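Local coordinates for holo-[acyl-carrier-protein] synthase (Helicobacter pylori, PDB 5XUK) that belongs to the 4'-phosphopantetheinyl transferase superfamily and binds coenzyme A in the three-subunit assembly, at residues 47-52 and 97-102; 62-67 and 89-94. All coordinates share one frame; numbering follows the deposited sequence.

Contact 1 of 2, residues 47-52 and 97-102; sequences FALKEA and LSASIS. With COA (coenzyme A), chain B.
Leu-49 holds its CG opposite the backbone N (chi1 177°), and a turn of 58° at chi2 then spreads the two methyl groups toward different residues of the strand. On the other side, CG1 of Ile-101 lies beside its own backbone N (chi1 -63°), and a nearly extended second torsion carries CD1 toward the leucine although the CB itself does not face it. The contact is helix-on-sheet packing in an alpha+beta fold: helix 40-56 lies on an antiparallel three-stranded sheet, and residues 97-102 belong to the strand at one edge of that sheet within the chain. Leu-49 CD1 meets Ala-99 CB at 3.5 Å, while its other methyl, CD2, reaches Ile-101 CD1 at 3.9 Å, the two side chains crossing at about a right angle. Alanine suits its position because a lone methyl lets the leucine branch sit close to the strand. The leucine also touches Ala-110 and Val-112 of the neighbouring strand 107-114, so it spans two strands. The contact is wholly apolar and buried, as befits aliphatic residues near the centre of the chain.

The strand also serves the coenzyme A pocket. Ile-101 brings CB to 3.9 Å from the ribose oxygen O2B, so one side chain borders both the core and the ligand. Serines occupy the other face of the strand, where Ser-98 OG bonds to Ile-2 N of the second subunit. Ser-102 does double duty: its OG accepts a hydrogen bond from Ile-6 N of that subunit and donates one to the phosphate oxygen O2A of coenzyme A, with OG and O2A 2.6 Å apart.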
loop_
_atom_site.group_PDB
_atom_site.type_symbol
_atom_site.label_atom_id
_atom_site.label_comp_id
_atom_site.label_asym_id
_atom_site.label_seq_id
_atom_site.Cartn_x
_atom_site.Cartn_y
_atom_site.Cartn_z
ATOM N N PHE A 47 -3.381 -12.531 -7.507
ATOM C CA PHE A 47 -4.415 -12.759 -6.512
ATOM C C PHE A 47 -4.604 -11.501 -5.657
ATOM O O PHE A 47 -5.725 -11.043 -5.458
ATOM C CB PHE A 47 -4.030 -13.930 -5.617
ATOM C CG PHE A 47 -5.125 -14.352 -4.682
ATOM C CD1 PHE A 47 -6.098 -15.258 -5.098
ATOM C CD2 PHE A 47 -5.198 -13.829 -3.386
ATOM C CE1 PHE A 47 -7.118 -15.637 -4.241
ATOM C CE2 PHE A 47 -6.221 -14.211 -2.520
ATOM C CZ PHE A 47 -7.178 -15.118 -2.947
ATOM N N ALA A 48 -3.491 -10.924 -5.192
ATOM C CA ALA A 48 -3.535 -9.770 -4.306
ATOM C C ALA A 48 -4.150 -8.594 -5.057
ATOM O O ALA A 48 -4.968 -7.837 -4.511
ATOM C CB ALA A 48 -2.134 -9.445 -3.788
ATOM N N LEU A 49 -3.810 -8.476 -6.334
ATOM C CA LEU A 49 -4.328 -7.379 -7.150
ATOM C C LEU A 49 -5.821 -7.491 -7.400
ATOM O O LEU A 49 -6.501 -6.479 -7.543
ATOM C CB LEU A 49 -3.576 -7.329 -8.488
ATOM C CG LEU A 49 -4.017 -6.300 -9.520
ATOM C CD1 LEU A 49 -3.907 -4.927 -8.910
ATOM C CD2 LEU A 49 -3.156 -6.400 -10.774
ATOM N N LYS A 50 -6.330 -8.717 -7.505
ATOM C CA LYS A 50 -7.752 -8.904 -7.751
ATOM C C LYS A 50 -8.528 -8.633 -6.462
ATOM O O LYS A 50 -9.542 -7.956 -6.460
ATOM C CB LYS A 50 -8.017 -10.313 -8.278
ATOM C CG LYS A 50 -7.490 -10.522 -9.693
ATOM C CD LYS A 50 -8.264 -11.609 -10.445
ATOM C CE LYS A 50 -7.696 -11.835 -11.851
ATOM N NZ LYS A 50 -8.651 -12.507 -12.792
ATOM N N GLU A 51 -8.048 -9.164 -5.359
ATOM C CA GLU A 51 -8.600 -8.784 -4.064
ATOM C C GLU A 51 -8.616 -7.266 -3.876
ATOM O O GLU A 51 -9.642 -6.706 -3.519
ATOM C CB GLU A 51 -7.818 -9.443 -2.951
ATOM C CG GLU A 51 -7.955 -10.953 -2.898
ATOM C CD GLU A 51 -9.348 -11.418 -2.491
ATOM O OE1 GLU A 51 -9.471 -12.582 -2.047
ATOM O OE2 GLU A 51 -10.310 -10.628 -2.601
ATOM N N ALA A 52 -7.501 -6.599 -4.192
ATOM C CA ALA A 52 -7.355 -5.159 -3.962
ATOM C C ALA A 52 -8.333 -4.371 -4.807
ATOM O O ALA A 52 -8.819 -3.305 -4.398
ATOM C CB ALA A 52 -5.927 -4.720 -4.268
ATOM N N LEU A 97 -8.985 2.531 -13.925
ATOM C CA LEU A 97 -8.383 1.746 -12.848
ATOM C C LEU A 97 -6.866 1.848 -12.935
ATOM O O LEU A 97 -6.293 1.700 -14.009
ATOM C CB LEU A 97 -8.799 0.284 -12.957
ATOM C CG LEU A 97 -10.269 -0.002 -12.673
ATOM C CD1 LEU A 97 -10.662 -1.388 -13.152
ATOM C CD2 LEU A 97 -10.548 0.152 -11.185
ATOM N N SER A 98 -6.220 2.129 -11.805
ATOM C CA SER A 98 -4.755 2.197 -11.738
ATOM C C SER A 98 -4.268 1.178 -10.704
ATOM O O SER A 98 -4.807 1.117 -9.600
ATOM C CB SER A 98 -4.318 3.616 -11.361
ATOM O OG SER A 98 -2.906 3.739 -11.326
ATOM N N ALA A 99 -3.267 0.377 -11.061
ATOM C CA ALA A 99 -2.844 -0.751 -10.231
ATOM C C ALA A 99 -1.335 -0.804 -10.028
ATOM O O ALA A 99 -0.591 -0.182 -10.783
ATOM C CB ALA A 99 -3.319 -2.050 -10.858
ATOM N N SER A 100 -0.889 -1.533 -8.993
ATOM C CA SER A 100 0.527 -1.805 -8.803
ATOM C C SER A 100 0.718 -3.016 -7.920
ATOM O O SER A 100 -0.078 -3.264 -7.033
ATOM C CB SER A 100 1.225 -0.582 -8.176
ATOM O OG SER A 100 2.624 -0.777 -8.058
ATOM N N ILE A 101 1.806 -3.744 -8.136
ATOM C CA ILE A 101 2.148 -4.926 -7.378
ATOM C C ILE A 101 3.599 -4.904 -6.927
ATOM O O ILE A 101 4.467 -4.367 -7.609
ATOM C CB ILE A 101 2.019 -6.201 -8.242
ATOM C CG1 ILE A 101 0.578 -6.416 -8.687
ATOM C CG2 ILE A 101 2.502 -7.425 -7.460
ATOM C CD1 ILE A 101 0.470 -7.374 -9.866
ATOM N N SER A 102 3.875 -5.579 -5.821
ATOM C CA SER A 102 5.233 -5.808 -5.392
ATOM C C SER A 102 5.265 -7.059 -4.548
ATOM O O SER A 102 4.264 -7.439 -3.937
ATOM C CB SER A 102 5.711 -4.602 -4.545
ATOM O OG SER A 102 6.869 -4.926 -3.759
HETATM N N1A COA B . 5.699 -0.203 -14.216
HETATM C C2A COA B . 4.910 -0.573 -13.184
HETATM N N3A COA B . 5.053 -1.748 -12.546
HETATM C C4A COA B . 5.993 -2.626 -12.933
HETATM C C5A COA B . 6.883 -2.288 -14.051
HETATM C C6A COA B . 6.685 -0.979 -14.698
HETATM N N6A COA B . 7.463 -0.576 -15.736
HETATM N N7A COA B . 7.708 -3.335 -14.214
HETATM C C8A COA B . 7.401 -4.273 -13.278
HETATM N N9A COA B . 6.359 -3.836 -12.522
HETATM C C1B COA B . 5.712 -4.577 -11.434
HETATM C C2B COA B . 5.262 -5.950 -11.946
HETATM O O2B COA B . 3.886 -6.208 -11.664
HETATM C C3B COA B . 6.115 -6.950 -11.203
HETATM O O3B COA B . 5.413 -8.114 -10.778
HETATM P P3B COA B . 5.059 -9.340 -11.785
HETATM O O7A COA B . 6.216 -9.373 -12.764
HETATM O O8A COA B . 5.057 -10.560 -10.901
HETATM O O9A COA B . 3.716 -8.906 -12.344
HETATM C C4B COA B . 6.554 -6.153 -10.001
HETATM O O4B COA B . 6.663 -4.789 -10.402
HETATM C C5B COA B . 7.855 -6.655 -9.425
HETATM O O5B COA B . 7.640 -6.563 -8.035
HETATM P P1A COA B . 8.788 -6.172 -7.026
HETATM O O1A COA B . 9.484 -7.498 -6.804
HETATM O O2A COA B . 8.265 -5.364 -5.863
HETATM O O3A COA B . 9.598 -5.130 -7.908
HETATM P P2A COA B . 11.134 -4.822 -7.581
HETATM O O4A COA B . 11.220 -3.864 -6.400
HETATM O O5A COA B . 11.860 -6.154 -7.518
HETATM O O6A COA B . 11.532 -4.068 -8.960
HETATM C CBP COA B . 11.294 -2.571 -10.890
HETATM C CCP COA B . 10.588 -3.458 -9.861
HETATM C CDP COA B . 10.776 -2.868 -12.289
HETATM C CEP COA B . 11.007 -1.109 -10.574
HETATM C CAP COA B . 12.803 -2.880 -10.842
HETATM O OAP COA B . 13.073 -4.053 -11.617
HETATM C C9P COA B . 13.684 -1.778 -11.344
HETATM O O9P COA B . 13.413 -1.172 -12.369
HETATM N N8P COA B . 14.769 -1.542 -10.604
#

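Contact 2 of 2, residues 62-67 and 89-94; sequences GKELSF and MDYFNI
The backbone oxygen of Glu-64 faces the rim of the Phe-92 ring, near the ring plane and 3.7 Å from CZ, and it also accepts a hydrogen bond from Lys-88 NZ. Phe-92 CE1 lies about as close to this oxygen as CZ does, so two ring carbons share the approach, their slightly positive C-H edge turned to a negative atom. The phenyl group gets there with CG beside its own backbone N (chi1 -75°), and its CE1 also meets Leu-65 CD1 at 4.0 Å, an oblique apolar touch that joins the ring to the buried leucine. Tyr-91, the residue just before it, sets its CD2 over the centre of one face of the Phe-92 ring. The phenol OH ends 3.5 Å from OE2 of Glu-64, the carboxylate and ring planes lying 68° apart.

Together these residues join the loop after helix 40-56 to the C-terminal end of helix 86-91. That helix closes in a Schellman motif: Ile-94 N bonds to Met-89 O at 2.8 Å, Asn-93 N makes a weaker bond to Asp-90 O, and Asn-93 takes the positive phi of 65° required of the C-prime residue, which asparagine tolerates better than most residues.

Glu-64 also packs on Lys-77 of the third subunit, a position that belongs to the coenzyme A pocket. Between the two segments, then, the grip comes from an aromatic edge and a leucine methyl, with the Lys-88 bond adding to it from the same helix, while the carboxylate and phenol oxygens, at a distance long for a hydrogen bond, probably influence each other only weakly.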
loop_
_atom_site.group_PDB
_atom_site.type_symbol
_atom_site.label_atom_id
_atom_site.label_comp_id
_atom_site.label_asym_id
_atom_site.label_seq_id
_atom_site.Cartn_x
_atom_site.Cartn_y
_atom_site.Cartn_z
ATOM N N GLY A 62 -17.540 -11.358 -4.459
ATOM C CA GLY A 62 -18.788 -12.050 -4.148
ATOM C C GLY A 62 -19.544 -12.340 -5.425
ATOM O O GLY A 62 -18.954 -12.813 -6.396
ATOM N N LYS A 63 -20.843 -12.043 -5.429
ATOM C CA LYS A 63 -21.676 -12.220 -6.622
ATOM C C LYS A 63 -21.981 -10.897 -7.338
ATOM O O LYS A 63 -22.825 -10.856 -8.230
ATOM C CB LYS A 63 -22.974 -12.974 -6.284
ATOM C CG LYS A 63 -22.905 -14.478 -6.531
ATOM C CD LYS A 63 -24.288 -15.116 -6.570
ATOM C CE LYS A 63 -24.975 -15.105 -5.207
ATOM N NZ LYS A 63 -26.397 -15.552 -5.281
ATOM N N GLU A 64 -21.295 -9.823 -6.956
ATOM C CA GLU A 64 -21.296 -8.582 -7.751
ATOM C C GLU A 64 -20.001 -8.447 -8.568
ATOM O O GLU A 64 -19.925 -7.672 -9.533
ATOM C CB GLU A 64 -21.483 -7.366 -6.845
ATOM C CG GLU A 64 -22.685 -7.473 -5.911
ATOM C CD GLU A 64 -22.778 -6.316 -4.934
ATOM O OE1 GLU A 64 -22.568 -6.554 -3.721
ATOM O OE2 GLU A 64 -23.052 -5.173 -5.376
ATOM N N LEU A 65 -18.981 -9.204 -8.170
ATOM C CA LEU A 65 -17.687 -9.161 -8.830
ATOM C C LEU A 65 -16.965 -10.475 -8.596
ATOM O O LEU A 65 -16.647 -10.840 -7.460
ATOM C CB LEU A 65 -16.851 -7.990 -8.324
ATOM C CG LEU A 65 -15.580 -7.678 -9.123
ATOM C CD1 LEU A 65 -15.909 -7.120 -10.499
ATOM C CD2 LEU A 65 -14.709 -6.706 -8.343
ATOM N N SER A 66 -16.755 -11.198 -9.689
ATOM C CA SER A 66 -15.985 -12.422 -9.673
ATOM C C SER A 66 -14.519 -12.089 -9.909
ATOM O O SER A 66 -14.197 -11.067 -10.490
ATOM C CB SER A 66 -16.458 -13.357 -10.794
ATOM O OG SER A 66 -15.749 -14.587 -10.735
ATOM N N PHE A 67 -13.649 -12.973 -9.455
ATOM C CA PHE A 67 -12.264 -12.976 -9.855
ATOM C C PHE A 67 -12.133 -12.865 -11.372
ATOM O O PHE A 67 -11.342 -12.072 -11.866
ATOM C CB PHE A 67 -11.595 -14.274 -9.395
ATOM C CG PHE A 67 -11.210 -14.301 -7.941
ATOM C CD1 PHE A 67 -10.398 -13.295 -7.393
ATOM C CD2 PHE A 67 -11.591 -15.359 -7.127
ATOM C CE1 PHE A 67 -10.014 -13.339 -6.068
ATOM C CE2 PHE A 67 -11.210 -15.401 -5.791
ATOM C CZ PHE A 67 -10.421 -14.390 -5.266
ATOM N N MET A 89 -17.767 -2.394 -15.926
ATOM C CA MET A 89 -17.171 -1.063 -15.970
ATOM C C MET A 89 -18.244 0.029 -15.897
ATOM O O MET A 89 -18.025 1.082 -15.290
ATOM C CB MET A 89 -16.326 -0.917 -17.242
ATOM C CG MET A 89 -15.428 0.309 -17.274
ATOM S SD MET A 89 -13.741 -0.064 -17.805
ATOM C CE MET A 89 -13.062 -0.789 -16.315
ATOM N N ASP A 90 -19.401 -0.235 -16.508
ATOM C CA ASP A 90 -20.557 0.667 -16.430
ATOM C C ASP A 90 -21.377 0.462 -15.160
ATOM O O ASP A 90 -21.774 1.442 -14.527
ATOM C CB ASP A 90 -21.459 0.515 -17.663
ATOM C CG ASP A 90 -21.123 1.510 -18.760
ATOM O OD1 ASP A 90 -19.996 2.057 -18.763
ATOM O OD2 ASP A 90 -21.996 1.745 -19.622
ATOM N N TYR A 91 -21.628 -0.793 -14.786
ATOM C CA TYR A 91 -22.386 -1.092 -13.564
ATOM C C TYR A 91 -21.771 -0.452 -12.319
ATOM O O TYR A 91 -22.497 0.024 -11.444
ATOM C CB TYR A 91 -22.512 -2.598 -13.342
ATOM C CG TYR A 91 -23.072 -2.938 -11.979
ATOM C CD1 TYR A 91 -24.399 -2.668 -11.665
ATOM C CD2 TYR A 91 -22.269 -3.505 -10.993
ATOM C CE1 TYR A 91 -24.918 -2.965 -10.413
ATOM C CE2 TYR A 91 -22.778 -3.810 -9.739
ATOM C CZ TYR A 91 -24.103 -3.535 -9.454
ATOM O OH TYR A 91 -24.611 -3.831 -8.211
ATOM N N PHE A 92 -20.439 -0.458 -12.240
ATOM C CA PHE A 92 -19.715 0.197 -11.142
ATOM C C PHE A 92 -19.408 1.657 -11.462
ATOM O O PHE A 92 -18.992 2.410 -10.580
ATOM C CB PHE A 92 -18.418 -0.560 -10.806
ATOM C CG PHE A 92 -18.642 -1.845 -10.053
ATOM C CD1 PHE A 92 -18.464 -3.073 -10.667
ATOM C CD2 PHE A 92 -19.040 -1.823 -8.728
ATOM C CE1 PHE A 92 -18.680 -4.254 -9.975
ATOM C CE2 PHE A 92 -19.253 -3.001 -8.029
ATOM C CZ PHE A 92 -19.074 -4.220 -8.653
ATOM N N ASN A 93 -19.605 2.043 -12.723
ATOM C CA ASN A 93 -19.437 3.428 -13.175
ATOM C C ASN A 93 -17.982 3.904 -13.057
ATOM O O ASN A 93 -17.686 4.892 -12.376
ATOM C CB ASN A 93 -20.403 4.354 -12.412
ATOM C CG ASN A 93 -20.690 5.656 -13.150
ATOM O OD1 ASN A 93 -19.914 6.097 -14.004
ATOM N ND2 ASN A 93 -21.814 6.281 -12.813
ATOM N N ILE A 94 -17.085 3.200 -13.745
ATOM C CA ILE A 94 -15.643 3.423 -13.619
ATOM C C ILE A 94 -15.085 4.187 -14.809
ATOM O O ILE A 94 -15.353 3.847 -15.955
ATOM C CB ILE A 94 -14.873 2.084 -13.513
ATOM C CG1 ILE A 94 -15.450 1.200 -12.399
ATOM C CG2 ILE A 94 -13.385 2.329 -13.297
ATOM C CD1 ILE A 94 -15.671 1.915 -11.080
#

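How the contacts relate
From the N terminus, after strand 2-8 and three helices, the chain reaches residues 47-52 on helix 40-56, then passes through the loop holding 62-67, the antiparallel pair of strands 70-74 and 80-84, and helix 86-91. There contact 2 closes a short loop around that strand pair. The chain next enters strand 97-104, where contact 1 closes a longer loop that wholly encloses the smaller one. Contact 1 ties the central helix to the three-stranded sheet; contact 2 fastens the peripheral loop to the end of helix 86-91. Lys-50 NZ, 2.9 Å from Phe-67 O in a probable hydrogen bond, joins them directly, and Leu-97 CD1 packs against Met-89 CE.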